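Local coordinates for protein Cfl (Pectobacterium brasiliense, PDB 7A9J) that acts as a coronafacic acid ligase of the ATP-dependent AMP-binding enzyme family, in which carboxylic acids are typically activated as adenylates, at residues A[98-103]-A[118-123]; A[91-96]-A[182-187]. The protein carries 1 engineered substitution. One frame throughout, in Å; residues are numbered along the deposited sequence. Where two conformers were deposited one is given.

Contact 1 (A[98-103]-A[118-123]); sequences VFVPLS and SSSCAY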
# COMPACT_ATOMS: atom_id res chain seq x y z
N VAL A 98 -15.17 15.22 -8.22
CA VAL A 98 -14.89 14.04 -7.41
C VAL A 98 -14.14 13.03 -8.28
O VAL A 98 -14.65 12.58 -9.31
CB VAL A 98 -16.21 13.47 -6.90
CG1 VAL A 98 -16.01 12.15 -6.11
CG2 VAL A 98 -16.93 14.52 -6.09
N PHE A 99 -12.92 12.67 -7.89
CA PHE A 99 -12.23 11.71 -8.73
C PHE A 99 -12.37 10.29 -8.20
O PHE A 99 -12.44 10.06 -6.99
CB PHE A 99 -10.76 12.03 -8.94
CG PHE A 99 -9.92 12.19 -7.69
CD1 PHE A 99 -9.08 11.15 -7.29
CD2 PHE A 99 -9.90 13.39 -6.99
CE1 PHE A 99 -8.23 11.27 -6.19
CE2 PHE A 99 -9.05 13.54 -5.85
CZ PHE A 99 -8.22 12.44 -5.45
N VAL A 100 -12.47 9.35 -9.14
CA VAL A 100 -12.79 7.94 -8.84
C VAL A 100 -11.72 7.10 -9.53
O VAL A 100 -11.88 6.72 -10.69
CB VAL A 100 -14.19 7.53 -9.32
CG1 VAL A 100 -14.51 6.09 -8.82
CG2 VAL A 100 -15.24 8.51 -8.83
N PRO A 101 -10.60 6.81 -8.86
CA PRO A 101 -9.53 6.06 -9.50
C PRO A 101 -9.95 4.60 -9.72
O PRO A 101 -10.56 3.94 -8.85
CB PRO A 101 -8.37 6.17 -8.51
CG PRO A 101 -8.81 7.15 -7.45
CD PRO A 101 -10.28 7.29 -7.50
N LEU A 102 -9.69 4.11 -10.93
CA LEU A 102 -10.03 2.74 -11.34
C LEU A 102 -8.75 1.92 -11.42
O LEU A 102 -7.93 2.13 -12.32
CB LEU A 102 -10.75 2.69 -12.68
CG LEU A 102 -12.00 3.55 -12.73
CD1 LEU A 102 -12.59 3.57 -14.17
CD2 LEU A 102 -12.98 3.06 -11.69
N SER A 103 -8.62 0.96 -10.51
CA SER A 103 -7.38 0.22 -10.36
C SER A 103 -7.04 -0.51 -11.66
O SER A 103 -7.92 -0.96 -12.39
CB SER A 103 -7.54 -0.80 -9.19
OG SER A 103 -6.77 -1.96 -9.40
N SER A 118 -20.36 4.25 -9.46
CA SER A 118 -19.96 5.56 -8.98
C SER A 118 -20.80 6.69 -9.57
O SER A 118 -20.66 7.83 -9.11
CB SER A 118 -18.48 5.83 -9.33
OG SER A 118 -18.29 6.01 -10.74
N SER A 119 -21.66 6.42 -10.57
CA SER A 119 -22.42 7.47 -11.26
C SER A 119 -21.48 8.51 -11.85
O SER A 119 -21.73 9.71 -11.80
CB SER A 119 -23.44 8.13 -10.33
OG SER A 119 -24.45 7.20 -10.00
N SER A 120 -20.37 8.05 -12.41
CA SER A 120 -19.47 8.99 -13.06
C SER A 120 -20.12 9.60 -14.29
O SER A 120 -20.84 8.92 -15.04
CB SER A 120 -18.16 8.30 -13.45
OG SER A 120 -17.41 7.96 -12.28
N CYS A 121 -19.89 10.89 -14.51
CA CYS A 121 -20.32 11.47 -15.77
C CYS A 121 -19.16 11.80 -16.70
O CYS A 121 -19.39 12.30 -17.81
CB CYS A 121 -21.18 12.72 -15.53
SG CYS A 121 -20.24 14.08 -14.89
N ALA A 122 -17.92 11.52 -16.30
CA ALA A 122 -16.81 11.66 -17.22
C ALA A 122 -15.77 10.59 -16.93
O ALA A 122 -15.71 10.06 -15.82
CB ALA A 122 -16.18 13.07 -17.14
N TYR A 123 -14.93 10.30 -17.93
CA TYR A 123 -13.84 9.34 -17.80
C TYR A 123 -12.57 9.96 -18.39
O TYR A 123 -12.63 10.59 -19.45
CB TYR A 123 -14.24 8.04 -18.54
CG TYR A 123 -13.13 7.07 -18.80
CD1 TYR A 123 -12.25 7.26 -19.88
CD2 TYR A 123 -12.98 5.94 -18.02
CE1 TYR A 123 -11.24 6.35 -20.15
CE2 TYR A 123 -11.96 5.01 -18.26
CZ TYR A 123 -11.09 5.22 -19.31
OH TYR A 123 -10.08 4.34 -19.65

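Contact 2 (A[91-96]-A[182-187]); sequences ACLKIG and EIASIF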
# COMPACT_ATOMS: atom_id res chain seq x y z
N ALA A 91 -6.32 18.85 -10.74
CA ALA A 91 -7.35 19.62 -11.43
C ALA A 91 -8.75 19.32 -10.88
O ALA A 91 -9.59 20.25 -10.77
CB ALA A 91 -7.29 19.41 -12.95
N CYS A 92 -9.04 18.03 -10.58
CA CYS A 92 -10.31 17.66 -9.99
C CYS A 92 -10.49 18.34 -8.64
O CYS A 92 -11.54 18.93 -8.35
CB CYS A 92 -10.36 16.13 -9.81
SG CYS A 92 -10.53 15.31 -11.40
N LEU A 93 -9.43 18.30 -7.84
CA LEU A 93 -9.45 18.96 -6.53
C LEU A 93 -9.68 20.45 -6.66
O LEU A 93 -10.43 21.04 -5.87
CB LEU A 93 -8.12 18.70 -5.81
CG LEU A 93 -8.01 17.25 -5.26
CD1 LEU A 93 -6.56 16.96 -4.86
CD2 LEU A 93 -8.94 16.99 -4.10
N LYS A 94 -8.99 21.10 -7.62
CA LYS A 94 -9.11 22.53 -7.81
C LYS A 94 -10.56 22.93 -8.06
O LYS A 94 -11.03 23.94 -7.53
CB LYS A 94 -8.23 22.94 -9.01
CG LYS A 94 -8.30 24.41 -9.38
CD LYS A 94 -7.27 24.74 -10.50
CE LYS A 94 -7.57 26.10 -11.23
NZ LYS A 94 -7.61 27.27 -10.30
N ILE A 95 -11.28 22.16 -8.87
CA ILE A 95 -12.62 22.55 -9.23
C ILE A 95 -13.68 21.84 -8.44
O ILE A 95 -14.88 22.17 -8.61
CB ILE A 95 -12.90 22.37 -10.74
CG1 ILE A 95 -12.95 20.88 -11.14
CG2 ILE A 95 -11.89 23.18 -11.52
CD1 ILE A 95 -13.45 20.77 -12.59
N GLY A 96 -13.28 20.91 -7.54
CA GLY A 96 -14.25 20.18 -6.75
C GLY A 96 -14.91 19.05 -7.49
O GLY A 96 -16.00 18.63 -7.10
N GLU A 182 -16.81 19.21 1.53
CA GLU A 182 -17.32 18.65 0.28
C GLU A 182 -16.60 17.38 -0.13
O GLU A 182 -15.43 17.15 0.21
CB GLU A 182 -17.24 19.69 -0.86
CG GLU A 182 -18.18 20.80 -0.56
CD GLU A 182 -18.04 21.98 -1.54
OE1 GLU A 182 -16.88 22.33 -1.89
OE2 GLU A 182 -19.08 22.51 -1.94
N ILE A 183 -17.30 16.53 -0.91
CA ILE A 183 -16.68 15.31 -1.39
C ILE A 183 -15.53 15.63 -2.31
O ILE A 183 -15.61 16.52 -3.17
CB ILE A 183 -17.67 14.41 -2.14
CG1 ILE A 183 -18.83 14.07 -1.24
CG2 ILE A 183 -16.95 13.12 -2.66
CD1 ILE A 183 -20.03 13.56 -1.98
N ALA A 184 -14.43 14.92 -2.10
CA ALA A 184 -13.26 15.00 -2.96
C ALA A 184 -13.06 13.79 -3.84
O ALA A 184 -12.65 13.94 -5.00
CB ALA A 184 -12.02 15.23 -2.13
N SER A 185 -13.28 12.57 -3.32
CA SER A 185 -12.94 11.38 -4.10
C SER A 185 -13.70 10.18 -3.53
O SER A 185 -14.31 10.24 -2.45
CB SER A 185 -11.43 11.12 -4.06
OG SER A 185 -11.10 10.72 -2.76
N ILE A 186 -13.77 9.13 -4.34
CA ILE A 186 -14.36 7.87 -3.92
C ILE A 186 -13.33 6.81 -4.22
O ILE A 186 -12.95 6.64 -5.39
CB ILE A 186 -15.68 7.55 -4.65
CG1 ILE A 186 -16.73 8.60 -4.37
CG2 ILE A 186 -16.21 6.17 -4.10
CD1 ILE A 186 -18.00 8.48 -5.27
N PHE A 187 -12.90 6.08 -3.19
CA PHE A 187 -11.84 5.08 -3.33
C PHE A 187 -12.48 3.72 -3.10
O PHE A 187 -12.88 3.39 -1.96
CB PHE A 187 -10.72 5.33 -2.31
CG PHE A 187 -9.88 6.55 -2.54
CD1 PHE A 187 -9.85 7.24 -3.77
CD2 PHE A 187 -9.08 7.01 -1.51
CE1 PHE A 187 -9.02 8.39 -3.94
CE2 PHE A 187 -8.28 8.09 -1.67
CZ PHE A 187 -8.22 8.82 -2.93
O HOH W 1 -17.14 18.20 -4.47

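Contact 1 (A[98-103]-A[118-123])
A beta-alpha-beta crossover in the five-stranded parallel sheet brings Val100 and Leu102 against Ser118, Ser120 and Tyr123. Strand 98-101 opens the unit, helix 108-117 makes the connection, and strand 122-125 closes it, parallel, beyond strand 74-78. The strand order (98-101, 74-78, 122-125) and the backbone hydrogen bonds of Val98 and Val100 with Ile75 place strand 74-78 in the middle. Consistent with this, the closest CA atoms across the contact, those of Val100 and Ser118, are 7.6 Å apart, and no hydrogen bond joins the two segments directly. Val100, Leu102, Ser118 and Ser120 point toward the opposite segment over one side of the middle strand, whereas Tyr123 arrives by its ring edge.

The rotamer of Val100 (chi1 -174°) spreads its two methyls over the turn: CG1 meets Ser118 CB at 4.0 Å, while CG2 lies 4.1 Å from Ser120 OG. The serines belong to the helix-to-strand turn of the crossover, where Ser119 takes positive phi (57°) and closes helix 108-117 with a Schellman motif. Ser118 OG and Ser120 OG, both buried, lie 2.6 Å apart. The carbonyls of Leu114 and Ile115 in the last helical turn are both within hydrogen-bonding reach of the one Ser118 hydroxyl and can share its proton, and Ser120 OG pairs with Ser76 OG on the middle strand. This polar cluster ties the helix end to the sheet beside the valine methyls.

Farther along, Leu102 CD1 approaches the edge of the Tyr123 ring, near its plane, 4.4 Å from CE2. Leu102 also packs on Val111, Leu114 and Ile115 of the connecting helix. Tyr123 swings its ring away from its own backbone N (chi1 166°) and toward the middle strand, where OH is hydrogen-bonded to His78 ND1.

Contact 2 (A[91-96]-A[182-187])
This is a small, water-bridged packing contact in which the C-terminal end of helix 83-95, at Leu93, and the residue that follows it, Gly96, lie against the start of strand 183-188, at Ala184 and Ile183. Only 88 Å² is buried, and no direct hydrogen bond crosses. The apolar half is a single methyl-to-methyl approach, Leu93 CD2 to Ala184 CB at 4.1 Å. Leu93 sets CG anti to its carbonyl carbon (chi1 -75°), which carries the isobutyl end over toward the strand; Gln203 of helix 203-214 touches both side chains.

Strand 183-188 is outermost of the antiparallel four, with strand 98-101 bonded along its other side, and here it is irregular: Ala184 and Ser185 both face Tyr201 in a classic beta bulge. Near the bulge, Gly96 is the first residue to leave the helix, with positive phi (79°), and its CA comes 6.5 Å from that of Ala184. Gly96 O is directed to the side of Ile183 O, but both are acceptors and lie 4.5 Å apart. A water mediates between them, donating to Gly96 O at 2.9 Å and to Ile183 O at 2.6 Å. Seen from the water, Gly96 O and Ile183 O lie at a nearly tetrahedral angle, as suits a molecule giving both protons. Nearby, Glu182 forms a salt bridge with Lys71.

How the contacts relate
Strand 98-101 connects the two sites. It follows helix 83-95 directly, forms one side of contact 1, and its Phe99 meets the strand of contact 2: Phe99 N lies 3.2 Å from Ala184 O and Phe99 O 3.1 Å from Ile186 N, both probable hydrogen bonds. The edge of the parallel sheet thus adjoins the edge of the antiparallel one, with the contact centres 10 Å apart. All five touching residues of contact 1 are buried, and its Ser and Tyr hydroxyls have hydrogen-bond partners in the surrounding protein. Contact 2 is also buried, three of its four touching residues wholly so, with partly exposed Ile183 at its rim; there a water, rather than hydroxyls, reconciles two backbone carbonyls.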